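Local structure of uncharacterized hypothetical protein (Parabacteroides merdae, 4EI0) at residues Cys20-Leu25 with Gly144-Ser149; Ser59-Thr64 with Asn93-Val98; Tyr112-Pro117 with Lys123-Ser128; Asp242-Asp247 with Ser251-Asp256. The protein is of unknown function; it belongs to the DUF4466 family and its chain is built mainly of antiparallel beta-sheets. All blocks are in the same frame, centred on the assembly; numbering follows the deposited sequence. Where two conformers were deposited one is given.

Contact 1 of 4, residues Cys20-Leu25 with Gly144-Ser149; sequences CIKRSL and GPYKIS
K22 leaves its strand with CG trans to the backbone N (chi1 -178°), and Y146 swings CG beside its own backbone N (chi1 -62°), so that the lysine chain and the tyrosine ring run past one another head to tail. The two belong to different sheets of a beta-sandwich: K22 ends strand 17-22, an outermost strand of one sheet, and Y146 lies near the end of strand 138-147, an outermost strand of the other. What joins them is a CH-pi contact. K22 CD sits over one face of the phenol ring, 3.8 Å from the Y146 centroid and 27° off the ring normal. It is displaced toward the rim, and its nearest atom is Y146 CE1 at 3.4 Å. Near the root of the lysine, Y146 OH comes within 3.8 Å of K22 CB. The opposite face of the ring is met by G144 of its own strand, whose CA stands 3.6 Å above the ring plane, which leaves the phenol between a glycine and an aliphatic chain. At the backbone angles of G144 a CB would collide with the carbonyl oxygen of the preceding residue, and the peptide bond that follows it, into P145, is cis. Around this sandwich edge, I36 and F38 of strand 35-43 touch the K22 side chain, while F127 and N30 touch Y146, whose backbone pairs with V125. A turn about the CD-CE bond brings the lysine charge back to its own segment: K22 NZ donates to S24 O at 2.9 Å, approaching from above the carbonyl plane.

Contact 2 of 4, residues Ser59-Thr64 with Asn93-Val98; sequences SIAGAT and NGTTTV
A61, in the loop that follows strand 51-58, lays its methyl group against the turn at G94 and T95, where a beta-hairpin doubles back. The hairpin's two-residue turn starts at N93, which is bonded to T96 in both directions: N93 N donates to T96 O at 2.8 Å, and T96 N returns a bond to N93 O. This is a type II' turn, and G94 takes its first corner with the positive phi that suits a residue without a side chain. Here the loop comes closest, with A61 CB 3.5 Å from G94 C. The carbonyl of G94 points into a small water bridge. One water donates to both G94 O and G62 O, at 2.8 and 2.7 Å, and a second donates to G94 O while accepting from G62 N, so two waters grip a single oxygen and tie it to both polar ends of G62. No direct hydrogen bond crosses between the segments. T95, at the second corner, holds OG1 between its backbone N and carbonyl carbon (chi1 58°). That rotation sets CG2 beside the loop, 4.0 Å from A61 N, and leaves OG1 3.2 Å from T96 OG1, a bond in which either hydroxyl could donate. T96 starts the return strand, and T97 has its hydroxyl bonded to T92 OG1 and its side chain against Y112. Strand 96-100 then runs antiparallel to strand 51-58, with T95 and T97 paired to S58 and V56, while A63 of the loop pairs with I115 at the end of strand 107-115 in the facing sheet.

Contact 3 of 4, residues Tyr112-Pro117 with Lys123-Ser128; sequences YYYIIP and KDVQFS
Y114 offers one face of its ring to the edge of F127, in a T-shaped pair with centroids 5.0 Å apart and planes at 84°. This is core packing of a beta-sandwich. Strands 112-115 and 124-128 belong to facing sheets, and their axes pass 11.1 Å apart, so side chains alone bridge them. The leading atoms of F127 are CE1, 3.6 Å from Y114 CD1, and CZ, which stands over the face near its rim. Y114 CG lies trans to the backbone N (chi1 175°), which carries the phenol across toward the other sheet. Y112 uses the same kind of rotation: F127 CE1 comes in the plane of the Y112 ring, at its edge, 3.9 Å from Y112 CE2, while Y112 OH lies at the edge of the F127 ring. An alanine in place of Y114 would probably leave the edge of F127 without its aromatic face, open a gap beside V125 and cost the I60 carbonyl one of its two hydroxyl partners, the other being S58 OG. F38 and Y146 also touch F127, from strands 35-43 and 138-147. At its far end Y114 OH bonds to I60 O and rests 3.8 Å from V125 CG1.

Contact 4 of 4, residues Asp242-Asp247 with Ser251-Asp256; sequences DRQLSD and SKFIDD
The D242 side chain lies roughly perpendicular to that of I254, and its carboxylate splits its two oxygens between the segments. OD2 takes the backbone N-H of I254 almost straight, with I254 N 2.8 Å from D242 OD2 and 172° at the hydrogen. OD1 turns to the short helix 243-246, where D242 is the N-cap: L245 N donates to D242 OD1 at 2.9 Å from the anti side, and Q244 N adds a weak, bent bond. With CG trans to the backbone N (chi1 171°), the carboxylate reaches both sets of amides. K308 forms a salt bridge to OD2 and also bonds to Q244 OE1 and I254 O, a charge likely to favour the ionised acid. An alanine at D242 would probably leave the helix start uncapped, the I254 amide without its acceptor and K308 without its counter-charge. Beside this, F253 turns its ring so that Q244 CG meets the edge in plane, the Q244 amide standing 83° from the ring, while F253 CE2 packs 3.5 Å from R243 CB. S251 CB lies alongside that same R243 CB, and R243 N donates to K252 O at 3.0 Å. The helix and I254 pack on the sheet of strands 152-159, 302-311 and 289-299, with L245 against M153 and Y292, and I254 against Y292 as the chain runs on to helix 256-261.

From the N terminus, strand 17-22 waits until residues 144-149 come back to it, so contact 1 closes the longest loop, and contacts 2 and 3 both form within that loop, one after the other. Contact 2 joins the loop after strand 51-58 to the hairpin of strands 91-93 and 96-100. Contact 3 closes a short turn between the two sheets of the sandwich. Contact 3 also links the other two: Y146 and I148 pair with V125 and K123, and the I60 carbonyl accepts from Y114 OH. Contact 4 follows in series as a small local turn against a further sheet, and S149 OG, bonded to D256 OD1, ties it to contact 1.

Contact 1 of 4, residues Cys20-Leu25 with Gly144-Ser149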
# COMPACT_ATOMS: atom_id res chain seq x y z
N CYS B 20 0.14 16.70 3.24
CA CYS B 20 1.49 16.71 2.73
C CYS B 20 2.45 16.91 3.88
O CYS B 20 2.20 17.75 4.74
CB CYS B 20 1.67 17.80 1.65
SG CYS B 20 3.17 17.54 0.66
N ILE B 21 3.55 16.16 3.89
CA ILE B 21 4.57 16.25 4.94
C ILE B 21 5.95 16.47 4.32
O ILE B 21 6.30 15.83 3.35
CB ILE B 21 4.54 15.05 5.94
CG1 ILE B 21 5.12 13.75 5.35
CG2 ILE B 21 3.12 14.82 6.46
CD1 ILE B 21 5.50 12.70 6.38
N LYS B 22 6.69 17.44 4.82
CA LYS B 22 8.06 17.64 4.40
C LYS B 22 8.85 16.47 4.96
O LYS B 22 8.75 16.19 6.14
CB LYS B 22 8.59 18.98 4.97
CG LYS B 22 10.03 19.32 4.54
CD LYS B 22 10.38 20.77 4.86
CE LYS B 22 11.91 20.98 4.90
NZ LYS B 22 12.53 20.59 6.19
N ARG B 23 9.56 15.73 4.13
CA ARG B 23 10.39 14.61 4.61
C ARG B 23 11.77 15.09 5.07
O ARG B 23 12.28 14.65 6.07
CB ARG B 23 10.49 13.49 3.57
CG ARG B 23 9.24 12.61 3.61
CD ARG B 23 9.03 11.77 2.35
NE ARG B 23 10.17 10.92 1.99
CZ ARG B 23 10.45 9.74 2.55
NH1 ARG B 23 9.70 9.23 3.52
NH2 ARG B 23 11.51 9.05 2.12
N SER B 24 12.33 16.04 4.35
CA SER B 24 13.57 16.67 4.80
C SER B 24 13.46 17.15 6.27
O SER B 24 12.44 17.74 6.69
CB SER B 24 13.93 17.83 3.86
OG SER B 24 13.84 17.43 2.47
N LEU B 25 14.53 16.98 7.04
CA LEU B 25 14.50 17.30 8.48
C LEU B 25 14.50 18.83 8.76
O LEU B 25 15.22 19.59 8.09
CB LEU B 25 15.69 16.67 9.18
CG LEU B 25 15.95 15.20 8.87
CD1 LEU B 25 17.31 14.79 9.45
CD2 LEU B 25 14.79 14.36 9.40
N GLY B 144 5.17 25.65 3.95
CA GLY B 144 6.14 26.71 4.01
C GLY B 144 5.59 28.02 4.52
O GLY B 144 4.42 28.10 4.88
N PRO B 145 6.41 29.08 4.52
CA PRO B 145 7.68 29.13 3.80
C PRO B 145 8.80 28.46 4.51
O PRO B 145 8.74 28.22 5.70
CB PRO B 145 7.96 30.63 3.68
CG PRO B 145 7.26 31.24 4.82
CD PRO B 145 6.03 30.40 5.04
N TYR B 146 9.80 28.06 3.73
CA TYR B 146 10.98 27.46 4.24
C TYR B 146 12.20 28.32 3.87
O TYR B 146 12.30 28.78 2.73
CB TYR B 146 11.16 26.08 3.62
CG TYR B 146 10.05 25.10 3.92
CD1 TYR B 146 9.88 24.59 5.23
CD2 TYR B 146 9.19 24.68 2.94
CE1 TYR B 146 8.86 23.72 5.53
CE2 TYR B 146 8.13 23.80 3.22
CZ TYR B 146 7.99 23.30 4.50
OH TYR B 146 7.00 22.40 4.76
N LYS B 147 13.14 28.45 4.80
CA LYS B 147 14.33 29.31 4.63
C LYS B 147 15.38 28.58 3.82
O LYS B 147 15.68 27.42 4.08
CB LYS B 147 14.91 29.75 6.00
N ILE B 148 15.94 29.23 2.80
CA ILE B 148 17.03 28.64 2.02
C ILE B 148 18.32 29.34 2.53
O ILE B 148 18.37 30.59 2.67
CB ILE B 148 16.83 28.89 0.49
CG1 ILE B 148 15.44 28.41 0.01
CG2 ILE B 148 17.96 28.31 -0.32
CD1 ILE B 148 15.13 26.94 0.23
N SER B 149 19.33 28.54 2.82
CA SER B 149 20.58 28.98 3.36
C SER B 149 21.31 29.87 2.33
O SER B 149 21.08 29.74 1.15
CB SER B 149 21.41 27.75 3.61
OG SER B 149 22.71 28.09 4.05

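Contact 2 of 4, residues Ser59-Thr64 with Asn93-Val98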
# COMPACT_ATOMS: atom_id res chain seq x y z
N SER B 59 7.10 28.73 -5.10
CA SER B 59 7.10 30.19 -5.16
C SER B 59 8.33 30.70 -5.94
O SER B 59 8.31 31.80 -6.41
CB SER B 59 7.07 30.81 -3.75
OG SER B 59 8.19 30.41 -3.03
N ILE B 60 9.37 29.89 -6.05
CA ILE B 60 10.52 30.18 -6.89
C ILE B 60 10.74 28.89 -7.68
O ILE B 60 10.81 27.78 -7.11
CB ILE B 60 11.77 30.51 -6.06
CG1 ILE B 60 11.60 31.82 -5.25
CG2 ILE B 60 12.96 30.63 -6.96
CD1 ILE B 60 12.70 32.01 -4.22
N ALA B 61 10.86 29.01 -8.99
CA ALA B 61 10.94 27.85 -9.85
C ALA B 61 12.11 26.98 -9.48
O ALA B 61 13.21 27.47 -9.31
CB ALA B 61 11.09 28.31 -11.30
N GLY B 62 11.90 25.68 -9.40
CA GLY B 62 12.97 24.78 -9.01
C GLY B 62 14.03 24.62 -10.09
O GLY B 62 13.73 24.86 -11.24
N ALA B 63 15.25 24.19 -9.74
CA ALA B 63 16.26 23.87 -10.76
C ALA B 63 15.83 22.63 -11.53
O ALA B 63 14.98 21.85 -11.08
CB ALA B 63 17.65 23.63 -10.13
N THR B 64 16.51 22.39 -12.65
CA THR B 64 16.31 21.16 -13.41
C THR B 64 16.50 19.94 -12.55
O THR B 64 17.41 19.87 -11.77
CB THR B 64 17.24 21.06 -14.61
OG1 THR B 64 17.03 22.20 -15.43
CG2 THR B 64 16.90 19.80 -15.43
N ASN B 93 7.08 23.00 -15.70
CA ASN B 93 7.29 24.20 -16.43
C ASN B 93 7.39 25.38 -15.43
O ASN B 93 6.38 25.75 -14.82
CB ASN B 93 6.18 24.32 -17.49
CG ASN B 93 6.14 23.10 -18.43
OD1 ASN B 93 5.30 22.21 -18.26
ND2 ASN B 93 7.11 23.02 -19.36
N GLY B 94 8.59 25.92 -15.26
CA GLY B 94 8.83 27.02 -14.31
C GLY B 94 8.50 26.56 -12.90
O GLY B 94 9.04 25.58 -12.38
N THR B 95 7.54 27.24 -12.29
CA THR B 95 7.12 26.93 -10.93
C THR B 95 6.23 25.71 -10.75
O THR B 95 6.02 25.28 -9.62
CB THR B 95 6.30 28.09 -10.39
OG1 THR B 95 5.17 28.30 -11.27
CG2 THR B 95 7.14 29.38 -10.36
N THR B 96 5.70 25.17 -11.85
CA THR B 96 4.61 24.18 -11.77
C THR B 96 5.00 22.81 -12.28
O THR B 96 5.43 22.66 -13.42
CB THR B 96 3.38 24.71 -12.54
OG1 THR B 96 3.09 25.99 -11.99
CG2 THR B 96 2.10 23.80 -12.40
N THR B 97 4.84 21.82 -11.41
CA THR B 97 5.09 20.43 -11.71
C THR B 97 3.74 19.70 -11.73
O THR B 97 3.00 19.81 -10.78
CB THR B 97 6.01 19.79 -10.66
OG1 THR B 97 7.27 20.46 -10.65
CG2 THR B 97 6.16 18.27 -10.90
N VAL B 98 3.44 18.98 -12.80
CA VAL B 98 2.18 18.24 -12.89
C VAL B 98 2.50 16.80 -13.20
O VAL B 98 3.49 16.48 -13.89
CB VAL B 98 1.26 18.84 -13.97
CG1 VAL B 98 1.87 18.63 -15.36
CG2 VAL B 98 -0.15 18.27 -13.84
O HOH W 1 11.64 24.65 -12.87
O HOH W 2 9.42 24.39 -9.91

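Contact 3 of 4, residues Tyr112-Pro117 with Lys123-Ser128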
# COMPACT_ATOMS: atom_id res chain seq x y z
N TYR B 112 7.62 14.37 -4.00
CA TYR B 112 8.04 15.51 -4.80
C TYR B 112 9.40 15.98 -4.31
O TYR B 112 9.62 16.10 -3.09
CB TYR B 112 7.03 16.62 -4.68
CG TYR B 112 7.43 18.00 -5.19
CD1 TYR B 112 7.45 18.30 -6.54
CD2 TYR B 112 7.71 19.03 -4.31
CE1 TYR B 112 7.80 19.55 -7.00
CE2 TYR B 112 8.07 20.28 -4.75
CZ TYR B 112 8.10 20.53 -6.09
OH TYR B 112 8.41 21.78 -6.53
N TYR B 113 10.27 16.24 -5.27
CA TYR B 113 11.64 16.68 -5.05
C TYR B 113 11.83 18.05 -5.69
O TYR B 113 11.70 18.20 -6.91
CB TYR B 113 12.59 15.66 -5.67
CG TYR B 113 12.50 14.32 -5.00
CD1 TYR B 113 13.29 14.02 -3.90
CD2 TYR B 113 11.65 13.35 -5.47
CE1 TYR B 113 13.23 12.78 -3.30
CE2 TYR B 113 11.57 12.11 -4.88
CZ TYR B 113 12.36 11.84 -3.80
OH TYR B 113 12.22 10.64 -3.22
N TYR B 114 12.04 19.07 -4.86
CA TYR B 114 12.33 20.40 -5.32
C TYR B 114 13.84 20.55 -5.27
O TYR B 114 14.43 20.42 -4.19
CB TYR B 114 11.70 21.41 -4.40
CG TYR B 114 12.00 22.84 -4.69
CD1 TYR B 114 11.33 23.51 -5.69
CD2 TYR B 114 12.90 23.57 -3.92
CE1 TYR B 114 11.55 24.87 -5.94
CE2 TYR B 114 13.12 24.94 -4.16
CZ TYR B 114 12.47 25.57 -5.17
OH TYR B 114 12.66 26.89 -5.43
N ILE B 115 14.47 20.85 -6.41
CA ILE B 115 15.94 21.07 -6.43
C ILE B 115 16.11 22.59 -6.26
O ILE B 115 15.61 23.35 -7.05
CB ILE B 115 16.61 20.56 -7.69
CG1 ILE B 115 16.28 19.09 -7.98
CG2 ILE B 115 18.14 20.65 -7.56
CD1 ILE B 115 16.69 18.12 -6.88
N ILE B 116 16.78 23.00 -5.17
CA ILE B 116 16.91 24.39 -4.75
C ILE B 116 17.74 25.14 -5.76
O ILE B 116 18.85 24.72 -6.05
CB ILE B 116 17.51 24.49 -3.28
CG1 ILE B 116 16.63 23.74 -2.29
CG2 ILE B 116 17.68 25.90 -2.82
CD1 ILE B 116 17.27 23.43 -0.95
N PRO B 117 17.18 26.22 -6.38
CA PRO B 117 17.90 26.89 -7.48
C PRO B 117 18.74 28.02 -6.91
O PRO B 117 18.43 28.50 -5.81
CB PRO B 117 16.77 27.47 -8.31
CG PRO B 117 15.77 27.89 -7.24
CD PRO B 117 15.82 26.79 -6.23
N LYS B 123 16.70 33.07 0.38
CA LYS B 123 15.28 33.54 0.37
C LYS B 123 14.39 32.50 1.01
O LYS B 123 14.88 31.52 1.50
CB LYS B 123 14.82 33.84 -1.05
CG LYS B 123 15.56 34.97 -1.73
CD LYS B 123 15.29 34.94 -3.23
CE LYS B 123 16.27 35.81 -4.00
NZ LYS B 123 15.97 37.22 -3.77
N ASP B 124 13.10 32.71 1.00
CA ASP B 124 12.12 31.74 1.52
C ASP B 124 11.48 31.10 0.29
O ASP B 124 11.38 31.73 -0.77
CB ASP B 124 11.02 32.47 2.32
CG ASP B 124 11.41 32.75 3.80
OD1 ASP B 124 12.58 32.62 4.20
OD2 ASP B 124 10.49 33.09 4.59
N VAL B 125 11.04 29.84 0.40
CA VAL B 125 10.27 29.21 -0.68
C VAL B 125 9.05 28.55 -0.06
O VAL B 125 9.14 27.91 1.00
CB VAL B 125 11.04 28.11 -1.45
CG1 VAL B 125 10.18 27.59 -2.61
CG2 VAL B 125 12.38 28.62 -1.99
N GLN B 126 7.91 28.69 -0.72
CA GLN B 126 6.68 28.01 -0.26
C GLN B 126 6.06 27.24 -1.39
O GLN B 126 6.41 27.41 -2.58
CB GLN B 126 5.67 28.97 0.35
CG GLN B 126 5.20 30.04 -0.58
CD GLN B 126 4.42 31.10 0.16
OE1 GLN B 126 4.93 31.73 1.09
NE2 GLN B 126 3.19 31.30 -0.24
N PHE B 127 5.13 26.36 -1.03
CA PHE B 127 4.61 25.37 -1.94
C PHE B 127 3.09 25.21 -1.82
O PHE B 127 2.55 25.15 -0.71
CB PHE B 127 5.26 24.04 -1.65
CG PHE B 127 6.74 24.04 -1.83
CD1 PHE B 127 7.30 23.78 -3.06
CD2 PHE B 127 7.58 24.34 -0.77
CE1 PHE B 127 8.67 23.82 -3.23
CE2 PHE B 127 8.96 24.35 -0.92
CZ PHE B 127 9.50 24.06 -2.15
N SER B 128 2.43 25.11 -2.96
CA SER B 128 1.01 24.78 -3.01
C SER B 128 0.78 23.50 -3.80
O SER B 128 1.01 23.44 -5.02
CB SER B 128 0.23 25.94 -3.63
OG SER B 128 -1.16 25.59 -3.62

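Contact 4 of 4, residues Asp242-Asp247 with Ser251-Asp256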
# COMPACT_ATOMS: atom_id res chain seq x y z
N ASP B 242 29.46 17.26 10.73
CA ASP B 242 28.31 17.88 10.20
C ASP B 242 27.66 16.78 9.37
O ASP B 242 28.34 16.07 8.61
CB ASP B 242 28.77 19.08 9.39
CG ASP B 242 27.64 19.71 8.60
OD1 ASP B 242 27.14 19.07 7.66
OD2 ASP B 242 27.24 20.82 8.97
N ARG B 243 26.37 16.61 9.53
CA ARG B 243 25.68 15.47 8.90
C ARG B 243 25.71 15.57 7.37
O ARG B 243 25.83 14.57 6.67
CB ARG B 243 24.22 15.39 9.40
CG ARG B 243 23.63 14.00 9.66
CD ARG B 243 24.03 12.96 8.62
NE ARG B 243 23.20 11.75 8.69
CZ ARG B 243 23.14 10.81 7.74
NH1 ARG B 243 23.82 10.92 6.60
NH2 ARG B 243 22.36 9.76 7.93
N GLN B 244 25.68 16.79 6.85
CA GLN B 244 25.73 16.99 5.40
C GLN B 244 27.12 16.79 4.87
O GLN B 244 27.30 16.30 3.78
CB GLN B 244 25.18 18.39 5.03
CG GLN B 244 23.72 18.50 5.34
CD GLN B 244 23.15 19.90 5.26
OE1 GLN B 244 23.69 20.85 5.83
NE2 GLN B 244 21.95 19.99 4.70
N LEU B 245 28.13 17.19 5.63
CA LEU B 245 29.49 17.06 5.13
C LEU B 245 30.09 15.65 5.30
O LEU B 245 31.00 15.29 4.56
CB LEU B 245 30.42 18.09 5.81
CG LEU B 245 30.16 19.58 5.51
CD1 LEU B 245 31.03 20.38 6.44
CD2 LEU B 245 30.45 19.90 4.08
N SER B 246 29.64 14.90 6.30
CA SER B 246 30.28 13.64 6.68
C SER B 246 29.42 12.41 6.49
O SER B 246 29.92 11.28 6.54
CB SER B 246 30.70 13.70 8.14
OG SER B 246 29.59 13.36 8.92
N ASP B 247 28.12 12.60 6.30
CA ASP B 247 27.21 11.46 6.12
C ASP B 247 27.37 10.40 7.24
O ASP B 247 27.34 9.21 6.98
CB ASP B 247 27.40 10.81 4.73
CG ASP B 247 26.94 11.69 3.59
OD1 ASP B 247 25.81 11.48 3.08
OD2 ASP B 247 27.71 12.58 3.18
N SER B 251 24.35 13.41 13.88
CA SER B 251 25.20 14.58 13.80
C SER B 251 24.34 15.83 13.97
O SER B 251 23.11 15.80 14.05
CB SER B 251 25.99 14.63 12.46
OG SER B 251 27.38 14.38 12.65
N LYS B 252 25.04 16.93 14.06
CA LYS B 252 24.42 18.20 14.04
C LYS B 252 24.77 18.86 12.70
O LYS B 252 25.51 18.32 11.86
CB LYS B 252 24.85 18.97 15.28
CG LYS B 252 24.26 18.36 16.54
CD LYS B 252 24.76 19.03 17.81
CE LYS B 252 24.13 18.35 19.02
NZ LYS B 252 24.93 17.18 19.49
N PHE B 253 24.17 20.02 12.50
CA PHE B 253 24.36 20.74 11.26
C PHE B 253 24.97 22.10 11.59
O PHE B 253 24.52 22.79 12.51
CB PHE B 253 23.03 20.94 10.55
CG PHE B 253 22.30 19.66 10.22
CD1 PHE B 253 21.41 19.10 11.10
CD2 PHE B 253 22.52 19.02 9.02
CE1 PHE B 253 20.74 17.94 10.79
CE2 PHE B 253 21.88 17.83 8.71
CZ PHE B 253 20.98 17.30 9.61
N ILE B 254 25.94 22.49 10.79
CA ILE B 254 26.43 23.87 10.77
C ILE B 254 25.50 24.64 9.88
O ILE B 254 25.28 24.25 8.70
CB ILE B 254 27.86 23.95 10.23
CG1 ILE B 254 28.80 23.13 11.13
CG2 ILE B 254 28.34 25.40 10.10
CD1 ILE B 254 30.11 22.85 10.42
N ASP B 255 24.97 25.73 10.40
CA ASP B 255 24.03 26.55 9.64
C ASP B 255 24.61 27.97 9.52
O ASP B 255 25.74 28.28 10.02
CB ASP B 255 22.61 26.52 10.27
CG ASP B 255 21.48 26.91 9.28
OD1 ASP B 255 21.74 27.33 8.13
OD2 ASP B 255 20.30 26.81 9.68
N ASP B 256 23.87 28.83 8.85
CA ASP B 256 24.30 30.21 8.65
C ASP B 256 24.67 30.93 9.98
O ASP B 256 25.60 31.67 10.03
CB ASP B 256 23.20 31.01 7.93
CG ASP B 256 22.88 30.48 6.50
OD1 ASP B 256 23.11 29.30 6.18
OD2 ASP B 256 22.39 31.30 5.69